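Local atomic coordinates of tyrosine specific protein phosphatase, putative (Trypanosoma brucei, PDB entry 3M4U), a protein that dephosphorylates phosphotyrosine in proteins, the nucleolar protein NOPP44/46 among them, and acts as a life-cycle switch of the parasite. Residues A[171-177]-A[189-195]; A[115-119]-A[215-221]; A[45-49]-A[77-81]; A[61-65]-A[109-113]; A[234-238]-A[279-283]. One frame throughout, in Å; residues are numbered along the deposited sequence.

Contact 1 (A[171-177]-A[189-195]); sequences DIVRRPL and VLQVQYV
From Ile172 opposite Tyr194 to Leu177 opposite Val189, the two strands of a beta hairpin run antiparallel, their axes 4.7 Å apart at closest and their directions 161° apart; Val173 with Gln193, Arg175 with Gln191 and Leu177 with Val189 are the hydrogen-bonded pairs. Just past the strands, Asp171 O takes a further bond from Val195 N (3.1 Å) and lies at the edge of the Tyr194 ring, in its plane and 3.2 Å from CD1. Ile172, Arg174, Val192 and Tyr194 share the face that helix 206-217 packs on. There the beta-branched pair suits a strand, Ile172 CG2 meeting Val192 CG1 at 3.6 Å, while Arg174 lies alongside Val192 and carries its charge out to a salt bridge with Glu211. On the other face an extended chain, leaving with CG beside the backbone N (chi1 -65°), takes the Arg175 guanidinium diagonally across to Gln193. Arg175 NH2 bonds Gln193 OE1 at 2.8 Å; the oxygen lies in the guanidinium plane, while the nitrogen is tilted 28° from the plane of the amide, and NH1 adds a weak bond. Val173 CG1 sits 3.8 Å above the guanidinium plane, and Trp136 makes a cation-pi contact with the arginine. Gln193 NE2 is given to Thr122 O, so both ends of this amide are engaged, its rotation is fixed, and the arginine's charge would probably polarise its carbonyl further.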
# COMPACT_ATOMS: atom_id res chain seq x y z
N ASP A 171 -12.88 11.35 -2.56
CA ASP A 171 -12.98 10.39 -1.45
C ASP A 171 -11.63 10.16 -0.76
O ASP A 171 -11.24 9.01 -0.48
CB ASP A 171 -13.54 9.06 -1.95
CG ASP A 171 -15.01 8.92 -1.66
OD1 ASP A 171 -15.56 9.79 -0.96
OD2 ASP A 171 -15.61 7.92 -2.12
N ILE A 172 -10.95 11.26 -0.47
CA ILE A 172 -9.64 11.25 0.15
C ILE A 172 -9.64 12.14 1.39
O ILE A 172 -9.90 13.34 1.31
CB ILE A 172 -8.55 11.71 -0.84
CG1 ILE A 172 -8.43 10.72 -2.00
CG2 ILE A 172 -7.20 11.94 -0.14
CD1 ILE A 172 -7.54 11.15 -3.14
N VAL A 173 -9.37 11.53 2.55
CA VAL A 173 -9.17 12.25 3.80
C VAL A 173 -7.69 12.39 4.12
O VAL A 173 -6.93 11.42 4.01
CB VAL A 173 -9.82 11.51 4.99
CG1 VAL A 173 -9.87 12.43 6.21
CG2 VAL A 173 -11.20 11.01 4.61
N ARG A 174 -7.27 13.59 4.51
CA ARG A 174 -5.92 13.79 5.02
C ARG A 174 -6.00 14.02 6.53
O ARG A 174 -6.77 14.87 6.99
CB ARG A 174 -5.24 14.98 4.34
CG ARG A 174 -5.12 14.87 2.82
CD ARG A 174 -4.56 16.17 2.24
NE ARG A 174 -3.91 15.97 0.94
CZ ARG A 174 -4.57 15.83 -0.20
NH1 ARG A 174 -5.89 15.84 -0.20
NH2 ARG A 174 -3.90 15.65 -1.32
N ARG A 175 -5.25 13.22 7.30
CA ARG A 175 -5.23 13.34 8.75
C ARG A 175 -3.82 13.58 9.28
O ARG A 175 -3.03 12.65 9.42
CB ARG A 175 -5.84 12.10 9.40
CG ARG A 175 -7.33 11.90 9.12
CD ARG A 175 -7.89 10.68 9.86
NE ARG A 175 -9.29 10.39 9.53
CZ ARG A 175 -9.69 9.48 8.64
NH1 ARG A 175 -10.99 9.28 8.42
NH2 ARG A 175 -8.80 8.76 7.97
N PRO A 176 -3.49 14.84 9.56
CA PRO A 176 -2.20 15.06 10.22
C PRO A 176 -2.31 14.59 11.66
O PRO A 176 -3.25 14.97 12.37
CB PRO A 176 -2.01 16.58 10.14
CG PRO A 176 -2.91 17.02 8.98
CD PRO A 176 -4.09 16.10 9.08
N LEU A 177 -1.37 13.76 12.09
CA LEU A 177 -1.45 13.11 13.39
C LEU A 177 -0.17 13.31 14.16
O LEU A 177 0.88 13.57 13.58
CB LEU A 177 -1.69 11.61 13.23
CG LEU A 177 -2.91 11.22 12.40
CD1 LEU A 177 -2.92 9.72 12.15
CD2 LEU A 177 -4.18 11.64 13.10
N VAL A 189 3.03 12.71 11.59
CA VAL A 189 2.93 11.86 10.42
C VAL A 189 1.60 12.16 9.78
O VAL A 189 0.60 12.35 10.46
CB VAL A 189 3.08 10.34 10.79
CG1 VAL A 189 2.13 9.96 11.90
CG2 VAL A 189 2.89 9.44 9.56
N LEU A 190 1.61 12.24 8.45
CA LEU A 190 0.39 12.52 7.70
C LEU A 190 -0.19 11.23 7.12
O LEU A 190 0.47 10.56 6.32
CB LEU A 190 0.70 13.50 6.56
CG LEU A 190 -0.46 13.67 5.58
CD1 LEU A 190 -1.60 14.43 6.23
CD2 LEU A 190 0.00 14.38 4.32
N GLN A 191 -1.40 10.86 7.53
CA GLN A 191 -2.04 9.76 6.83
C GLN A 191 -2.99 10.28 5.78
O GLN A 191 -3.69 11.26 5.98
CB GLN A 191 -2.74 8.75 7.76
CG GLN A 191 -4.17 9.13 8.08
CD GLN A 191 -5.18 7.99 7.99
OE1 GLN A 191 -4.86 6.83 7.76
NE2 GLN A 191 -6.44 8.34 8.19
N VAL A 192 -3.00 9.59 4.64
CA VAL A 192 -3.96 9.86 3.60
C VAL A 192 -4.79 8.60 3.35
O VAL A 192 -4.24 7.55 2.99
CB VAL A 192 -3.23 10.33 2.31
CG1 VAL A 192 -4.19 10.52 1.15
CG2 VAL A 192 -2.47 11.63 2.58
N GLN A 193 -6.10 8.69 3.55
CA GLN A 193 -6.98 7.54 3.36
C GLN A 193 -7.88 7.72 2.16
O GLN A 193 -8.58 8.75 2.03
CB GLN A 193 -7.84 7.29 4.61
CG GLN A 193 -8.64 6.00 4.55
CD GLN A 193 -9.80 5.98 5.54
OE1 GLN A 193 -10.03 6.97 6.25
NE2 GLN A 193 -10.53 4.86 5.59
N TYR A 194 -7.86 6.72 1.29
CA TYR A 194 -8.73 6.71 0.12
C TYR A 194 -9.77 5.63 0.32
O TYR A 194 -9.41 4.45 0.55
CB TYR A 194 -7.92 6.42 -1.14
CG TYR A 194 -8.77 6.26 -2.39
CD1 TYR A 194 -9.85 7.11 -2.64
CD2 TYR A 194 -8.48 5.26 -3.32
CE1 TYR A 194 -10.63 6.95 -3.78
CE2 TYR A 194 -9.24 5.11 -4.47
CZ TYR A 194 -10.31 5.96 -4.70
OH TYR A 194 -11.06 5.79 -5.85
N VAL A 195 -11.04 6.02 0.23
CA VAL A 195 -12.15 5.12 0.52
C VAL A 195 -12.99 4.73 -0.72
O VAL A 195 -14.05 4.10 -0.59
CB VAL A 195 -13.06 5.69 1.64
CG1 VAL A 195 -12.25 5.99 2.88
CG2 VAL A 195 -13.79 6.96 1.16

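Contact 2 (A[115-119]-A[215-221]); sequences VDLVV and VIKNCVT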
# COMPACT_ATOMS: atom_id res chain seq x y z
N VAL A 115 8.47 7.82 9.87
CA VAL A 115 7.72 7.76 8.62
C VAL A 115 6.87 9.02 8.51
O VAL A 115 6.11 9.34 9.42
CB VAL A 115 6.86 6.47 8.57
CG1 VAL A 115 5.90 6.51 7.41
CG2 VAL A 115 7.77 5.24 8.51
N ASP A 116 7.03 9.77 7.41
CA ASP A 116 6.34 11.05 7.24
C ASP A 116 4.97 10.88 6.59
O ASP A 116 4.03 11.64 6.88
CB ASP A 116 7.19 12.03 6.43
CG ASP A 116 8.52 12.35 7.11
OD1 ASP A 116 8.52 12.61 8.34
OD2 ASP A 116 9.56 12.33 6.41
N LEU A 117 4.85 9.88 5.72
CA LEU A 117 3.61 9.64 5.02
C LEU A 117 3.12 8.20 5.17
O LEU A 117 3.89 7.25 4.99
CB LEU A 117 3.75 10.00 3.54
CG LEU A 117 2.51 9.84 2.66
CD1 LEU A 117 1.36 10.71 3.17
CD2 LEU A 117 2.85 10.19 1.21
N VAL A 118 1.84 8.06 5.51
CA VAL A 118 1.13 6.79 5.51
C VAL A 118 -0.08 6.85 4.59
O VAL A 118 -0.93 7.72 4.76
CB VAL A 118 0.59 6.46 6.90
CG1 VAL A 118 -0.55 5.43 6.78
CG2 VAL A 118 1.72 5.97 7.80
N VAL A 119 -0.15 5.93 3.63
CA VAL A 119 -1.31 5.86 2.72
C VAL A 119 -2.15 4.62 3.00
O VAL A 119 -1.62 3.49 3.05
CB VAL A 119 -0.87 5.91 1.22
CG1 VAL A 119 -2.09 6.01 0.30
CG2 VAL A 119 0.07 7.09 0.96
N VAL A 215 0.47 12.71 -4.60
CA VAL A 215 0.83 12.87 -3.20
C VAL A 215 2.09 12.07 -2.86
O VAL A 215 2.91 12.52 -2.06
CB VAL A 215 -0.30 12.41 -2.30
CG1 VAL A 215 0.23 12.13 -0.88
CG2 VAL A 215 -1.41 13.44 -2.29
N ILE A 216 2.25 10.90 -3.45
CA ILE A 216 3.48 10.14 -3.19
C ILE A 216 4.71 10.81 -3.83
O ILE A 216 5.74 10.98 -3.18
CB ILE A 216 3.37 8.67 -3.65
CG1 ILE A 216 2.34 7.93 -2.80
CG2 ILE A 216 4.72 7.97 -3.54
CD1 ILE A 216 2.05 6.54 -3.27
N LYS A 217 4.58 11.19 -5.09
CA LYS A 217 5.69 11.77 -5.84
C LYS A 217 6.17 13.09 -5.25
O LYS A 217 7.37 13.36 -5.21
CB LYS A 217 5.29 11.96 -7.31
CG LYS A 217 6.32 12.68 -8.15
CD LYS A 217 6.05 12.50 -9.65
CE LYS A 217 6.81 13.55 -10.47
NZ LYS A 217 8.22 13.73 -9.99
N ASN A 218 5.22 13.89 -4.76
CA ASN A 218 5.54 15.21 -4.22
C ASN A 218 5.90 15.24 -2.73
O ASN A 218 6.02 16.31 -2.12
CB ASN A 218 4.38 16.17 -4.51
CG ASN A 218 4.19 16.41 -6.01
OD1 ASN A 218 5.13 16.24 -6.80
ND2 ASN A 218 2.98 16.78 -6.41
N CYS A 219 6.08 14.05 -2.15
CA CYS A 219 6.46 13.94 -0.74
C CYS A 219 7.97 14.06 -0.54
O CYS A 219 8.74 13.26 -1.06
CB CYS A 219 5.99 12.60 -0.17
SG CYS A 219 6.45 12.33 1.57
N VAL A 220 8.40 15.05 0.23
CA VAL A 220 9.81 15.08 0.62
C VAL A 220 10.01 14.29 1.91
O VAL A 220 9.40 14.59 2.94
CB VAL A 220 10.35 16.51 0.79
CG1 VAL A 220 10.48 17.17 -0.58
CG2 VAL A 220 9.44 17.31 1.72
N THR A 221 10.87 13.28 1.83
CA THR A 221 11.11 12.36 2.94
C THR A 221 12.34 11.48 2.73
O THR A 221 12.70 11.13 1.61
CB THR A 221 9.88 11.46 3.23
OG1 THR A 221 10.17 10.60 4.34
CG2 THR A 221 9.50 10.61 1.98
O HOH W 1 7.75 8.65 4.85
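Leu117 packs against Val215 and Cys219 where a helix ends on a beta-sheet, a layer contact within the alpha/beta fold of the protein tyrosine phosphatases. Helix 206-217 belongs to a beta-alpha-beta crossover from strand 187-194 to strand 225-228, and strand 117-120 lies parallel between these two, so the crossing helix passes over it. Leucine suits the middle of such a layer because its branched end offers two methyls on a single stem: with CG anti to the backbone N (chi1 -178°), Leu117 aims at the helix end, its CD2 lying 3.9 Å from Val215 CG1. Nearer the backbone, Leu117 CB meets Cys219 SG at 4.1 Å, the sulfur serving here as an apolar surface. Two residues on along the strand, Val119 CG2 comes within 4.5 Å of Ile216 CG1, a lighter touch, and both of these side chains also rest on Leu239 of helix 234-250. A backbone bond of 3.3 Å from Cys219 N to Ile216 O rounds off the helix before the chain turns back toward the strand. The polar margin follows. Thr221 OG1 gives its hydrogen to Asp116 OD2 (2.8 Å) on the anti side of the carboxylate, 29° out of its plane, and accepts from Ser223 N. A water completes the closure, taking Asp116 N at 2.9 Å and donating to Thr221 OG1 at 3.1 Å.

Contact 3 (A[45-49]-A[77-81]); sequences NRHKN and PYING
Asn45 lies flat on the ring of Tyr78, and this stack is the tight half of the contact. The amide and ring planes are only 8° apart, and Asn45 CB sits 3.5 Å from the ring centroid, 16° off the normal, as a CH-pi contact. On the opposite face the backbone N of Asn80 stands 3.4 Å above the ring plane, so the tyrosine is sandwiched. Asparagine suits the stacking place because its amide is flat yet still polar: ND2 reaches back to Thr41 O. With CG anti to the backbone N (chi1 168°), Tyr78 pushes its hydroxyl in among Asn49, Asn80 and Ser42; it bonds Ser42 OG, and Asn49 OD1 lies in the ring plane at its edge, though its modelled 2.3 Å from Tyr78 OH is doubtfully short. The other side is looser. The partly exposed Lys48 lends just CB, 3.9 Å from Tyr78 CD2 at the ring edge, and runs out extended to a salt bridge with Asp105. Lys48 and Asn49 open the KNRY sequence, which in relatives forms the phosphotyrosine-recognition loop. The amide nitrogens of Asn49 and Asn80 both have backbone carbonyl partners, Ser42 O and Ile54 O, which would limit the rotation of these two side chains.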
# COMPACT_ATOMS: atom_id res chain seq x y z
N ASN A 45 4.30 -14.34 14.94
CA ASN A 45 3.38 -13.28 15.33
C ASN A 45 1.97 -13.52 14.80
O ASN A 45 1.32 -12.58 14.35
CB ASN A 45 3.90 -11.93 14.86
CG ASN A 45 5.10 -11.46 15.66
OD1 ASN A 45 4.96 -10.92 16.75
ND2 ASN A 45 6.29 -11.68 15.11
N ARG A 46 1.52 -14.77 14.84
CA ARG A 46 0.19 -15.10 14.32
C ARG A 46 -0.89 -14.20 14.90
O ARG A 46 -1.86 -13.84 14.22
CB ARG A 46 -0.17 -16.56 14.62
CG ARG A 46 0.54 -17.58 13.75
CD ARG A 46 -0.44 -18.65 13.26
NE ARG A 46 -0.37 -18.83 11.81
CZ ARG A 46 -1.05 -19.75 11.12
NH1 ARG A 46 -1.86 -20.60 11.76
NH2 ARG A 46 -0.91 -19.84 9.80
N HIS A 47 -0.73 -13.84 16.17
CA HIS A 47 -1.77 -13.15 16.92
C HIS A 47 -1.89 -11.68 16.50
O HIS A 47 -2.87 -11.02 16.82
CB HIS A 47 -1.50 -13.25 18.42
CG HIS A 47 -0.17 -12.71 18.83
ND1 HIS A 47 1.02 -13.30 18.44
CD2 HIS A 47 0.17 -11.64 19.59
CE1 HIS A 47 2.03 -12.60 18.93
NE2 HIS A 47 1.55 -11.59 19.64
N LYS A 48 -0.88 -11.19 15.78
CA LYS A 48 -0.93 -9.84 15.22
C LYS A 48 -1.21 -9.83 13.71
O LYS A 48 -1.14 -8.77 13.06
CB LYS A 48 0.37 -9.11 15.51
CG LYS A 48 0.55 -8.84 16.98
CD LYS A 48 1.96 -8.37 17.30
CE LYS A 48 1.97 -7.67 18.66
NZ LYS A 48 3.35 -7.33 19.08
N ASN A 49 -1.52 -11.00 13.15
CA ASN A 49 -1.82 -11.08 11.73
C ASN A 49 -3.30 -10.98 11.51
O ASN A 49 -4.08 -11.63 12.22
CB ASN A 49 -1.28 -12.37 11.11
CG ASN A 49 0.23 -12.40 11.05
OD1 ASN A 49 0.89 -11.36 11.01
ND2 ASN A 49 0.78 -13.61 11.06
N PRO A 77 9.13 -4.92 17.40
CA PRO A 77 7.88 -4.45 16.78
C PRO A 77 7.57 -5.22 15.50
O PRO A 77 8.46 -5.44 14.68
CB PRO A 77 8.16 -2.98 16.45
CG PRO A 77 9.68 -2.82 16.60
CD PRO A 77 10.07 -3.81 17.64
N TYR A 78 6.32 -5.63 15.32
CA TYR A 78 5.93 -6.38 14.14
C TYR A 78 4.66 -5.82 13.50
O TYR A 78 3.67 -5.62 14.21
CB TYR A 78 5.71 -7.84 14.52
CG TYR A 78 5.03 -8.65 13.46
CD1 TYR A 78 5.77 -9.26 12.45
CD2 TYR A 78 3.65 -8.79 13.45
CE1 TYR A 78 5.13 -10.01 11.46
CE2 TYR A 78 3.01 -9.54 12.46
CZ TYR A 78 3.76 -10.14 11.47
OH TYR A 78 3.13 -10.87 10.50
N ILE A 79 4.65 -5.61 12.18
CA ILE A 79 3.47 -5.05 11.50
C ILE A 79 3.01 -5.83 10.27
O ILE A 79 2.17 -5.33 9.49
CB ILE A 79 3.71 -3.60 11.02
CG1 ILE A 79 4.72 -3.60 9.86
CG2 ILE A 79 4.16 -2.70 12.16
CD1 ILE A 79 5.01 -2.23 9.33
N ASN A 80 3.54 -7.03 10.09
CA ASN A 80 3.28 -7.79 8.87
C ASN A 80 3.47 -6.92 7.63
O ASN A 80 2.57 -6.76 6.80
CB ASN A 80 1.88 -8.44 8.90
CG ASN A 80 1.72 -9.52 7.83
OD1 ASN A 80 2.52 -9.61 6.91
ND2 ASN A 80 0.69 -10.33 7.96
N GLY A 81 4.66 -6.34 7.52
CA GLY A 81 4.97 -5.48 6.42
C GLY A 81 6.27 -5.86 5.75
O GLY A 81 7.07 -6.63 6.30

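Contact 4 (A[61-65]-A[109-113]); sequences IYPPV and TLSEK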
# COMPACT_ATOMS: atom_id res chain seq x y z
N ILE A 61 11.20 -8.40 5.31
CA ILE A 61 10.31 -8.00 6.38
C ILE A 61 10.67 -6.62 6.95
O ILE A 61 11.85 -6.25 7.07
CB ILE A 61 10.31 -9.04 7.51
CG1 ILE A 61 9.00 -8.96 8.31
CG2 ILE A 61 11.54 -8.87 8.40
CD1 ILE A 61 8.81 -10.09 9.29
N TYR A 62 9.64 -5.87 7.32
CA TYR A 62 9.81 -4.55 7.89
C TYR A 62 8.82 -4.40 9.04
O TYR A 62 7.68 -4.85 8.93
CB TYR A 62 9.53 -3.48 6.84
CG TYR A 62 9.93 -2.06 7.24
CD1 TYR A 62 11.12 -1.50 6.80
CD2 TYR A 62 9.09 -1.28 8.03
CE1 TYR A 62 11.48 -0.21 7.14
CE2 TYR A 62 9.45 0.02 8.40
CZ TYR A 62 10.64 0.55 7.94
OH TYR A 62 11.00 1.83 8.29
N PRO A 63 9.26 -3.80 10.15
CA PRO A 63 10.67 -3.42 10.39
C PRO A 63 11.55 -4.66 10.46
O PRO A 63 11.04 -5.74 10.79
CB PRO A 63 10.63 -2.72 11.76
CG PRO A 63 9.38 -3.24 12.42
CD PRO A 63 8.40 -3.41 11.28
N PRO A 64 12.85 -4.51 10.16
CA PRO A 64 13.84 -5.60 10.15
C PRO A 64 14.00 -6.21 11.54
O PRO A 64 13.90 -5.48 12.53
CB PRO A 64 15.15 -4.90 9.75
CG PRO A 64 14.74 -3.57 9.18
CD PRO A 64 13.47 -3.20 9.87
N VAL A 65 14.24 -7.52 11.62
CA VAL A 65 14.39 -8.21 12.91
C VAL A 65 15.66 -7.84 13.68
O VAL A 65 16.77 -8.02 13.18
CB VAL A 65 14.34 -9.75 12.74
CG1 VAL A 65 14.93 -10.46 13.97
CG2 VAL A 65 12.91 -10.20 12.48
N THR A 109 6.33 1.97 15.20
CA THR A 109 7.19 1.91 14.05
C THR A 109 7.18 3.24 13.31
O THR A 109 8.23 3.80 12.99
CB THR A 109 6.80 0.74 13.14
OG1 THR A 109 7.13 -0.49 13.81
CG2 THR A 109 7.56 0.80 11.84
N LEU A 110 5.99 3.77 13.08
CA LEU A 110 5.89 5.07 12.44
C LEU A 110 6.77 6.11 13.18
O LEU A 110 7.44 6.93 12.54
CB LEU A 110 4.43 5.54 12.37
CG LEU A 110 3.37 4.62 11.76
CD1 LEU A 110 2.03 5.34 11.71
CD2 LEU A 110 3.77 4.16 10.36
N SER A 111 6.79 6.05 14.51
CA SER A 111 7.60 6.99 15.29
C SER A 111 9.07 6.63 15.23
O SER A 111 9.92 7.45 14.87
CB SER A 111 7.13 7.04 16.75
OG SER A 111 7.95 7.90 17.52
N GLU A 112 9.37 5.38 15.57
CA GLU A 112 10.74 4.87 15.53
C GLU A 112 11.43 5.13 14.18
O GLU A 112 12.54 5.66 14.14
CB GLU A 112 10.73 3.37 15.90
CG GLU A 112 11.88 2.55 15.31
CD GLU A 112 13.19 2.64 16.09
OE1 GLU A 112 13.86 1.59 16.24
OE2 GLU A 112 13.55 3.75 16.56
N LYS A 113 10.76 4.78 13.08
CA LYS A 113 11.34 4.95 11.74
C LYS A 113 11.09 6.34 11.13
O LYS A 113 11.52 6.62 10.01
CB LYS A 113 10.83 3.86 10.79
CG LYS A 113 11.10 2.45 11.28
CD LYS A 113 12.58 2.15 11.28
CE LYS A 113 12.83 0.71 11.71
NZ LYS A 113 14.28 0.44 11.96
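Tyr62 slides its phenol end past the stem of Lys113, the two side chains pointing in opposite directions, with Tyr62 OH 3.1 Å from Lys113 CG. The contact joins the short, weakly bonded strand at about 61-62, at the margin of the large mixed sheet of the phosphatase fold, to the last turn of helix 103-112. That turn is closed by a backbone bond from Lys113 N to Thr109 O (2.7 Å), which brings Thr109 and Lys113 to the same side of the helix, both facing the strand. The lysine bends at its second torsion (chi2 -68°) instead of running straight out, so its methylenes fold over the hydroxyl and on toward the prolines. Thr109 suits its buried place by offering two different surfaces: OG1 bonds back to Asp105 O, a usual way for a helical threonine to satisfy its hydroxyl, and the methyl CG2 lies obliquely against the tyrosine, 4.0 Å from Tyr62 CE2. The peptide before Pro63 is cis, consistent with the sharp turn here, and the proline ring faces the helix, Pro63 CG lying 3.8 Å from Thr109 OG1. The far end of the lysine borders the exposed Pro64: Lys113 CE is 4.1 Å from Pro63 CB, and NZ is 4.3 Å from Pro64 CD.

Contact 5 (A[234-238]-A[279-283]); sequences GRTGT and QYAVI. With PO4 (phosphate ion), chain C.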
# COMPACT_ATOMS: atom_id res chain seq x y z
N GLY A 234 -3.14 -6.35 -2.45
CA GLY A 234 -3.82 -6.05 -3.70
C GLY A 234 -3.74 -4.60 -4.11
O GLY A 234 -3.03 -4.26 -5.05
N ARG A 235 -4.49 -3.74 -3.43
CA ARG A 235 -4.50 -2.31 -3.74
C ARG A 235 -3.15 -1.73 -3.44
O ARG A 235 -2.68 -0.80 -4.11
CB ARG A 235 -5.53 -1.55 -2.91
CG ARG A 235 -6.96 -1.85 -3.26
CD ARG A 235 -7.56 -2.75 -2.23
NE ARG A 235 -8.62 -2.10 -1.47
CZ ARG A 235 -8.93 -2.43 -0.22
NH1 ARG A 235 -8.25 -3.37 0.42
NH2 ARG A 235 -9.93 -1.79 0.39
N THR A 236 -2.52 -2.28 -2.42
CA THR A 236 -1.24 -1.78 -1.96
C THR A 236 -0.21 -1.90 -3.08
O THR A 236 0.45 -0.92 -3.43
CB THR A 236 -0.79 -2.54 -0.70
OG1 THR A 236 -1.85 -2.48 0.26
CG2 THR A 236 0.48 -1.93 -0.10
N GLY A 237 -0.09 -3.10 -3.64
CA GLY A 237 0.84 -3.33 -4.73
C GLY A 237 0.45 -2.62 -6.00
O GLY A 237 1.32 -2.19 -6.77
N THR A 238 -0.86 -2.50 -6.26
CA THR A 238 -1.32 -1.80 -7.46
C THR A 238 -0.82 -0.36 -7.48
O THR A 238 -0.28 0.09 -8.48
CB THR A 238 -2.84 -1.81 -7.59
OG1 THR A 238 -3.29 -3.16 -7.75
CG2 THR A 238 -3.28 -0.98 -8.81
N GLN A 279 -6.63 -5.48 -11.25
CA GLN A 279 -5.72 -4.56 -10.61
C GLN A 279 -4.47 -4.41 -11.45
O GLN A 279 -3.96 -3.30 -11.62
CB GLN A 279 -5.40 -5.03 -9.18
CG GLN A 279 -6.63 -4.99 -8.28
CD GLN A 279 -6.38 -5.53 -6.88
OE1 GLN A 279 -5.47 -6.34 -6.66
NE2 GLN A 279 -7.20 -5.10 -5.93
N TYR A 280 -3.98 -5.53 -11.97
CA TYR A 280 -2.84 -5.55 -12.86
C TYR A 280 -3.12 -4.62 -14.02
O TYR A 280 -2.26 -3.84 -14.42
CB TYR A 280 -2.62 -6.98 -13.39
CG TYR A 280 -1.34 -7.19 -14.20
CD1 TYR A 280 -0.11 -6.80 -13.69
CD2 TYR A 280 -1.38 -7.80 -15.46
CE1 TYR A 280 1.06 -6.99 -14.40
CE2 TYR A 280 -0.20 -8.00 -16.18
CZ TYR A 280 1.01 -7.60 -15.65
OH TYR A 280 2.18 -7.78 -16.34
N ALA A 281 -4.34 -4.69 -14.53
CA ALA A 281 -4.76 -3.85 -15.65
C ALA A 281 -4.66 -2.35 -15.34
O ALA A 281 -4.22 -1.56 -16.18
CB ALA A 281 -6.17 -4.20 -16.06
N VAL A 282 -5.07 -1.97 -14.13
CA VAL A 282 -4.96 -0.57 -13.70
C VAL A 282 -3.55 -0.01 -13.93
O VAL A 282 -3.39 1.09 -14.46
CB VAL A 282 -5.39 -0.43 -12.21
CG1 VAL A 282 -4.87 0.87 -11.59
CG2 VAL A 282 -6.89 -0.53 -12.10
N ILE A 283 -2.54 -0.79 -13.57
CA ILE A 283 -1.15 -0.35 -13.75
C ILE A 283 -0.83 -0.09 -15.23
O ILE A 283 -0.21 0.92 -15.56
CB ILE A 283 -0.14 -1.36 -13.15
CG1 ILE A 283 -0.53 -1.69 -11.71
CG2 ILE A 283 1.27 -0.80 -13.15
CD1 ILE A 283 0.32 -2.77 -11.10
P PO4 C . -5.32 -4.96 0.09
O1 PO4 C . -4.06 -4.11 0.19
O2 PO4 C . -6.09 -4.50 -1.11
O3 PO4 C . -4.99 -6.42 -0.12
O4 PO4 C . -6.12 -4.84 1.36
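Thr238 and Gln279 cross at about a right angle, the threonine hydroxyl set against the glutamine stem with Thr238 OG1 3.2 Å from Gln279 CB. The hydroxyl turns back along its own helix to Gly234 O (2.9 Å), which Thr238 N also grips, from the opposite face of the carbonyl plane. The methyl is thereby turned outward: the side chains of Thr238 and Val282 cross at about a right angle, CG2 to CG1 3.7 Å, while Ile283 CG1 lies against Thr238 O. Beyond CG the glutamine is extended, laying its amide along the first turn of helix 234-250. Gln279 OE1 comes 3.4 Å from Gly234 CA, close enough that a glycine is well suited there. Gln279 NE2 bonds Gly201 O and its OE1 accepts from Gln275 N, so neither polar end is wasted in this buried place. Arg235 closes the HCX5R signature of the P-loop, which contains Cys229, and the two helices run nearly parallel, 16° apart. A phosphate ion sits in the loop: Gly234 N donates to its O3 at 3.0 Å and Thr236 OG1 to its O1 at 2.7 Å. Arg235 curls its bent chain round the anion, which lies at the guanidinium edge, though the place of O2 is uncertain. Arg235 NH2 is held by a salt bridge to Glu126.

In the fold
All five contacts lie in one phosphatase domain, built round its large mixed sheet. Contacts 3 and 4 come first and cross along the chain, their segments alternating; they touch through the backbone bond of Tyr62 with Gly81, centres 12 Å apart. Contact 4's helix leads into strand 117-120 of contact 2, whose long loop encloses contact 1; strands 117-120 and 187-194 are neighbours, joined by Val192 N to Val118 O, with these two contacts 11 Å apart. Contact 5 follows last, touching none of the others, its centre about 23 Å from contact 3 on the opposite side of the chain's centre. Contacts 1 and 2 stand off to one side, their centres about 19 to 24 Å from both the probable recognition-loop region and the phosphate-holding P-loop helix.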